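Local coordinates for protein alpha-2,3-sialyltransferase (Campylobacter jejuni, PDB 2P2V) that probably transfers sialic acid from CMP-sialic acid to acceptor sugars in alpha-2,3 linkage, this chain being the N-terminal part that binds the donor analogue, at residues A[111-114]-A[119-122]; A[124-129]-A[159-164]. All blocks are in the same frame, centred on the assembly; numbering follows the deposited sequence. Where two conformers were deposited one is given.

Contact 1 of 2, residues A[111-114]-A[119-122]; sequences HQFY and DAKL. With EDO (1,2-ethanediol), chain L.
With its ring swung anti to the backbone N (chi1 -175°), F113 reaches off helix 107-116 to A120 and L122, while Y114, whose ring stands anti to its own carbonyl carbon, extends to the backbone of 120-122. The contact closes the second half of a beta-alpha-beta unit made of strand 90-96, helix 107-116 and strand 121-122, the last being outermost within this chain in the parallel sheet of this Rossmann-like sialyltransferase fold.

The F113 ring is the apolar centre. L122 lays CD2 over the middle of one ring face, 3.5 Å from the centroid and 11° off the normal, a CH-pi contact in which the two side chains lie alongside one another, pointing opposite ways. A120 CB meets CZ of F113 obliquely at 3.6 Å. The two aromatic rings also meet: F113 CD2 stands 3.6 Å above the Y114 ring plane, offset toward its rim, while Y114 CE1 lies in plane at the F113 edge. F73, F117 and C96 complete much of the apolar surroundings of F113.

Y114 mixes polar and apolar contacts. Its CE1 edge approaches A120 O at 3.1 Å, and L122 CD1 rests obliquely against CE2. The phenol oxygen is gripped from two directions: L122 N-H gives it a hydrogen bond, and E125 lies within hydrogen-bonding distance through OE1. The tyrosine thus ties its helix both to strand 121-122 and to the helix that follows it. K121 pairs through its backbone with I94 and C96 of the adjacent parallel strand 90-96.

K121 brings CD within 3.7 Å of Y114 OH; its NZ donates to O2 of a 1,2-ethanediol, probably a crystallisation additive, whose O1 sits over a Y114 ring face. The bond from L122 N to Y114 OH measures 3.0 Å and is almost perfectly straight, at 179°.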
loop_
_atom_site.group_PDB
_atom_site.type_symbol
_atom_site.label_atom_id
_atom_site.label_comp_id
_atom_site.label_asym_id
_atom_site.label_seq_id
_atom_site.Cartn_x
_atom_site.Cartn_y
_atom_site.Cartn_z
ATOM N N HIS A 111 -5.007 6.938 8.031
ATOM C CA HIS A 111 -4.525 5.541 7.993
ATOM C C HIS A 111 -5.320 4.611 8.895
ATOM O O HIS A 111 -5.627 3.461 8.541
ATOM C CB HIS A 111 -3.032 5.470 8.378
ATOM C CG HIS A 111 -2.482 4.075 8.458
ATOM N ND1 HIS A 111 -2.227 3.434 9.661
ATOM C CD2 HIS A 111 -2.114 3.206 7.487
ATOM C CE1 HIS A 111 -1.737 2.231 9.420
ATOM N NE2 HIS A 111 -1.670 2.065 8.109
ATOM N N GLN A 112 -5.662 5.108 10.086
ATOM C CA GLN A 112 -6.319 4.310 11.122
ATOM C C GLN A 112 -7.799 4.549 11.149
ATOM O O GLN A 112 -8.468 3.921 11.907
ATOM C CB GLN A 112 -5.791 4.700 12.515
ATOM C CG GLN A 112 -4.331 4.423 12.561
ATOM C CD GLN A 112 -3.736 4.723 13.920
ATOM O OE1 GLN A 112 -2.763 4.085 14.322
ATOM N NE2 GLN A 112 -4.307 5.710 14.629
ATOM N N PHE A 113 -8.309 5.452 10.306
ATOM C CA PHE A 113 -9.731 5.764 10.347
ATOM C C PHE A 113 -10.638 4.567 10.372
ATOM O O PHE A 113 -11.483 4.445 11.262
ATOM C CB PHE A 113 -10.134 6.708 9.167
ATOM C CG PHE A 113 -11.541 7.145 9.251
ATOM C CD1 PHE A 113 -11.919 8.219 10.065
ATOM C CD2 PHE A 113 -12.539 6.450 8.552
ATOM C CE1 PHE A 113 -13.233 8.634 10.171
ATOM C CE2 PHE A 113 -13.821 6.832 8.684
ATOM C CZ PHE A 113 -14.203 7.952 9.448
ATOM N N TYR A 114 -10.570 3.702 9.342
ATOM C CA TYR A 114 -11.456 2.585 9.310
ATOM C C TYR A 114 -11.168 1.553 10.370
ATOM O O TYR A 114 -12.032 0.757 10.712
ATOM C CB TYR A 114 -11.394 1.944 7.915
ATOM C CG TYR A 114 -12.022 2.835 6.889
ATOM C CD1 TYR A 114 -13.337 3.254 7.035
ATOM C CD2 TYR A 114 -11.287 3.262 5.768
ATOM C CE1 TYR A 114 -13.934 4.101 6.048
ATOM C CE2 TYR A 114 -11.864 4.117 4.800
ATOM C CZ TYR A 114 -13.178 4.519 4.948
ATOM O OH TYR A 114 -13.793 5.339 4.000
ATOM N N ASP A 119 -17.538 1.210 10.126
ATOM C CA ASP A 119 -18.793 1.499 9.409
ATOM C C ASP A 119 -18.991 2.957 9.067
ATOM O O ASP A 119 -20.061 3.330 8.543
ATOM C CB ASP A 119 -19.983 0.946 10.187
ATOM C CG ASP A 119 -20.175 1.561 11.548
ATOM O OD1 ASP A 119 -19.294 2.334 12.024
ATOM O OD2 ASP A 119 -21.209 1.243 12.145
ATOM N N ALA A 120 -17.999 3.824 9.376
ATOM C CA ALA A 120 -18.048 5.196 8.887
ATOM C C ALA A 120 -17.457 5.302 7.471
ATOM O O ALA A 120 -16.953 4.293 6.921
ATOM C CB ALA A 120 -17.354 6.183 9.847
ATOM N N LYS A 121 -17.496 6.486 6.886
ATOM C CA LYS A 121 -16.936 6.705 5.533
ATOM C C LYS A 121 -16.123 7.964 5.442
ATOM O O LYS A 121 -16.595 8.996 5.863
ATOM C CB LYS A 121 -18.134 6.866 4.581
ATOM C CG LYS A 121 -17.758 7.148 3.102
ATOM C CD LYS A 121 -17.070 5.926 2.440
ATOM C CE LYS A 121 -16.513 6.326 1.104
ATOM N NZ LYS A 121 -16.169 5.082 0.314
ATOM N N LEU A 122 -14.937 7.920 4.858
ATOM C CA LEU A 122 -14.222 9.161 4.641
ATOM C C LEU A 122 -14.834 9.896 3.475
ATOM O O LEU A 122 -14.845 9.347 2.350
ATOM C CB LEU A 122 -12.749 8.867 4.333
ATOM C CG LEU A 122 -12.020 8.290 5.563
ATOM C CD1 LEU A 122 -10.718 7.675 5.053
ATOM C CD2 LEU A 122 -11.811 9.494 6.592
HETATM C C1 EDO L . -15.191 0.738 3.718
HETATM O O1 EDO L . -13.942 0.443 4.373
HETATM C C2 EDO L . -14.939 1.418 2.371
HETATM O O2 EDO L . -16.014 2.319 2.054
#

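Contact 2 of 2, residues A[124-129]-A[159-164]; sequences YEVIEN and IALGYK
The side chain of V126 meets A160 and L161 through one methyl, CG1, which lies 3.6 Å from A160 CB and 4.0 Å from L161 CG. The valine and leucine side chains lie roughly perpendicular, and the alanine methyl, A160 CB, also rests 3.6 Å from the carbonyl oxygen V126 O. No hydrogen bond passes between the segments; the join is a small apolar one between the short helix 124-127 and the C-terminal end of helix 150-161.

CG1 stands anti to the valine's backbone N (chi1 168°), which carries it across to helix 150-161. V126 O, besides touching the alanine, receives the backbone N-H of N129 and a weak bond from N129 ND2, 3.3 Å long and bent to 123°. Beyond A160 and L161 the helix ends in a Schellman motif at G162, where positive phi suits glycine and turns the chain toward strand 165-169.

I157, one turn before L161, adds to the same interface against V126. I127 packs on Y153, A156 and I157, and on Y134 and I137. Helix 124-127 thus packs against helices 131-144 and 150-161, just after strand 121-122; on helix 150-161, I159 meets L217 and Y221 of helix 207-221.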
loop_
_atom_site.group_PDB
_atom_site.type_symbol
_atom_site.label_atom_id
_atom_site.label_comp_id
_atom_site.label_asym_id
_atom_site.label_seq_id
_atom_site.Cartn_x
_atom_site.Cartn_y
_atom_site.Cartn_z
ATOM N N TYR A 124 -13.647 12.347 1.678
ATOM C CA TYR A 124 -12.827 12.656 0.523
ATOM C C TYR A 124 -12.903 11.567 -0.562
ATOM O O TYR A 124 -12.682 11.889 -1.734
ATOM C CB TYR A 124 -11.346 12.858 0.875
ATOM C CG TYR A 124 -10.512 11.645 1.025
ATOM C CD1 TYR A 124 -9.975 11.003 -0.091
ATOM C CD2 TYR A 124 -10.131 11.166 2.318
ATOM C CE1 TYR A 124 -9.144 9.881 0.056
ATOM C CE2 TYR A 124 -9.329 10.071 2.449
ATOM C CZ TYR A 124 -8.823 9.444 1.327
ATOM O OH TYR A 124 -7.988 8.355 1.468
ATOM N N GLU A 125 -13.171 10.340 -0.178
ATOM C CA GLU A 125 -13.197 9.205 -1.110
ATOM C C GLU A 125 -14.376 9.389 -2.080
ATOM O O GLU A 125 -14.409 8.750 -3.178
ATOM C CB GLU A 125 -13.324 7.885 -0.357
ATOM C CG GLU A 125 -11.997 7.547 0.359
ATOM C CD GLU A 125 -11.997 6.247 1.157
ATOM O OE1 GLU A 125 -13.031 5.788 1.610
ATOM O OE2 GLU A 125 -10.894 5.692 1.327
ATOM N N VAL A 126 -15.316 10.219 -1.682
ATOM C CA VAL A 126 -16.578 10.466 -2.487
ATOM C C VAL A 126 -16.363 11.735 -3.269
ATOM O O VAL A 126 -16.505 11.746 -4.471
ATOM C CB VAL A 126 -17.858 10.529 -1.591
ATOM C CG1 VAL A 126 -19.113 11.093 -2.382
ATOM C CG2 VAL A 126 -18.173 9.199 -0.970
ATOM N N ILE A 127 -15.923 12.835 -2.627
ATOM C CA ILE A 127 -15.796 14.059 -3.402
ATOM C C ILE A 127 -14.597 14.069 -4.368
ATOM O O ILE A 127 -14.546 14.912 -5.249
ATOM C CB ILE A 127 -15.768 15.362 -2.535
ATOM C CG1 ILE A 127 -14.638 15.248 -1.526
ATOM C CG2 ILE A 127 -17.114 15.515 -1.836
ATOM C CD1 ILE A 127 -14.202 16.612 -1.013
ATOM N N GLU A 128 -13.663 13.141 -4.234
ATOM C CA GLU A 128 -12.506 13.173 -5.112
ATOM C C GLU A 128 -12.954 12.854 -6.564
ATOM O O GLU A 128 -12.223 13.102 -7.514
ATOM C CB GLU A 128 -11.402 12.212 -4.680
ATOM C CG GLU A 128 -11.786 10.737 -4.635
ATOM C CD GLU A 128 -10.694 9.829 -4.095
ATOM O OE1 GLU A 128 -9.620 10.315 -3.630
ATOM O OE2 GLU A 128 -10.928 8.599 -4.077
ATOM N N ASN A 129 -14.132 12.264 -6.653
ATOM C CA ASN A 129 -14.682 11.889 -7.959
ATOM C C ASN A 129 -15.227 13.071 -8.736
ATOM O O ASN A 129 -15.484 12.950 -9.987
ATOM C CB ASN A 129 -15.745 10.837 -7.784
ATOM C CG ASN A 129 -15.170 9.532 -7.248
ATOM O OD1 ASN A 129 -14.162 9.029 -7.750
ATOM N ND2 ASN A 129 -15.766 9.026 -6.165
ATOM N N ILE A 159 -23.963 15.671 -4.626
ATOM C CA ILE A 159 -23.770 15.714 -6.098
ATOM C C ILE A 159 -22.943 14.540 -6.553
ATOM O O ILE A 159 -23.319 13.821 -7.525
ATOM C CB ILE A 159 -23.181 17.064 -6.526
ATOM C CG1 ILE A 159 -24.206 18.155 -6.238
ATOM C CG2 ILE A 159 -22.700 17.063 -7.976
ATOM C CD1 ILE A 159 -23.690 19.519 -6.336
ATOM N N ALA A 160 -21.836 14.252 -5.816
ATOM C CA ALA A 160 -21.089 13.059 -6.157
ATOM C C ALA A 160 -21.877 11.757 -6.048
ATOM O O ALA A 160 -21.571 10.814 -6.751
ATOM C CB ALA A 160 -19.734 12.966 -5.421
ATOM N N LEU A 161 -22.852 11.677 -5.148
ATOM C CA LEU A 161 -23.562 10.443 -4.939
ATOM C C LEU A 161 -24.762 10.364 -5.887
ATOM O O LEU A 161 -25.434 9.327 -5.974
ATOM C CB LEU A 161 -24.075 10.366 -3.516
ATOM C CG LEU A 161 -22.944 10.047 -2.496
ATOM C CD1 LEU A 161 -23.560 10.228 -1.143
ATOM C CD2 LEU A 161 -22.269 8.669 -2.646
ATOM N N GLY A 162 -25.031 11.465 -6.554
ATOM C CA GLY A 162 -26.012 11.415 -7.669
ATOM C C GLY A 162 -27.353 12.039 -7.345
ATOM O O GLY A 162 -28.326 11.819 -8.081
ATOM N N TYR A 163 -27.431 12.853 -6.284
ATOM C CA TYR A 163 -28.613 13.679 -6.095
ATOM C C TYR A 163 -28.607 14.844 -7.078
ATOM O O TYR A 163 -27.536 15.375 -7.460
ATOM C CB TYR A 163 -28.722 14.192 -4.668
ATOM C CG TYR A 163 -28.971 13.134 -3.607
ATOM C CD1 TYR A 163 -27.909 12.636 -2.837
ATOM C CD2 TYR A 163 -30.263 12.677 -3.327
ATOM C CE1 TYR A 163 -28.120 11.741 -1.870
ATOM C CE2 TYR A 163 -30.491 11.760 -2.341
ATOM C CZ TYR A 163 -29.397 11.305 -1.587
ATOM O OH TYR A 163 -29.592 10.392 -0.595
ATOM N N LYS A 164 -29.813 15.252 -7.477
ATOM C CA LYS A 164 -29.976 16.228 -8.578
ATOM C C LYS A 164 -30.590 17.550 -8.175
ATOM O O LYS A 164 -30.356 18.574 -8.840
ATOM C CB LYS A 164 -30.735 15.581 -9.739
ATOM C CG LYS A 164 -29.993 14.443 -10.406
ATOM C CD LYS A 164 -28.587 14.854 -10.863
ATOM C CE LYS A 164 -27.906 13.715 -11.586
ATOM N NZ LYS A 164 -26.426 13.976 -11.700
#

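In the fold
Contacts 1 and 2 follow each other along the chain: strand 121-122, which ends contact 1, runs almost directly into helix 124-127, which opens contact 2. Their centres are 17 Å apart, yet they meet at this junction. Y114 OH lies 2.5 Å from E125 OE1, a probable hydrogen bond, and K121 CE packs 3.9 Å from V126 CG2. Through this junction strand 121-122 and helix 107-116 join helix 150-161. The F113 side chain is about 13 Å from the bound CMP-3-fluoro-N-acetylneuraminic acid, so contact 1 is probably not part of the donor site.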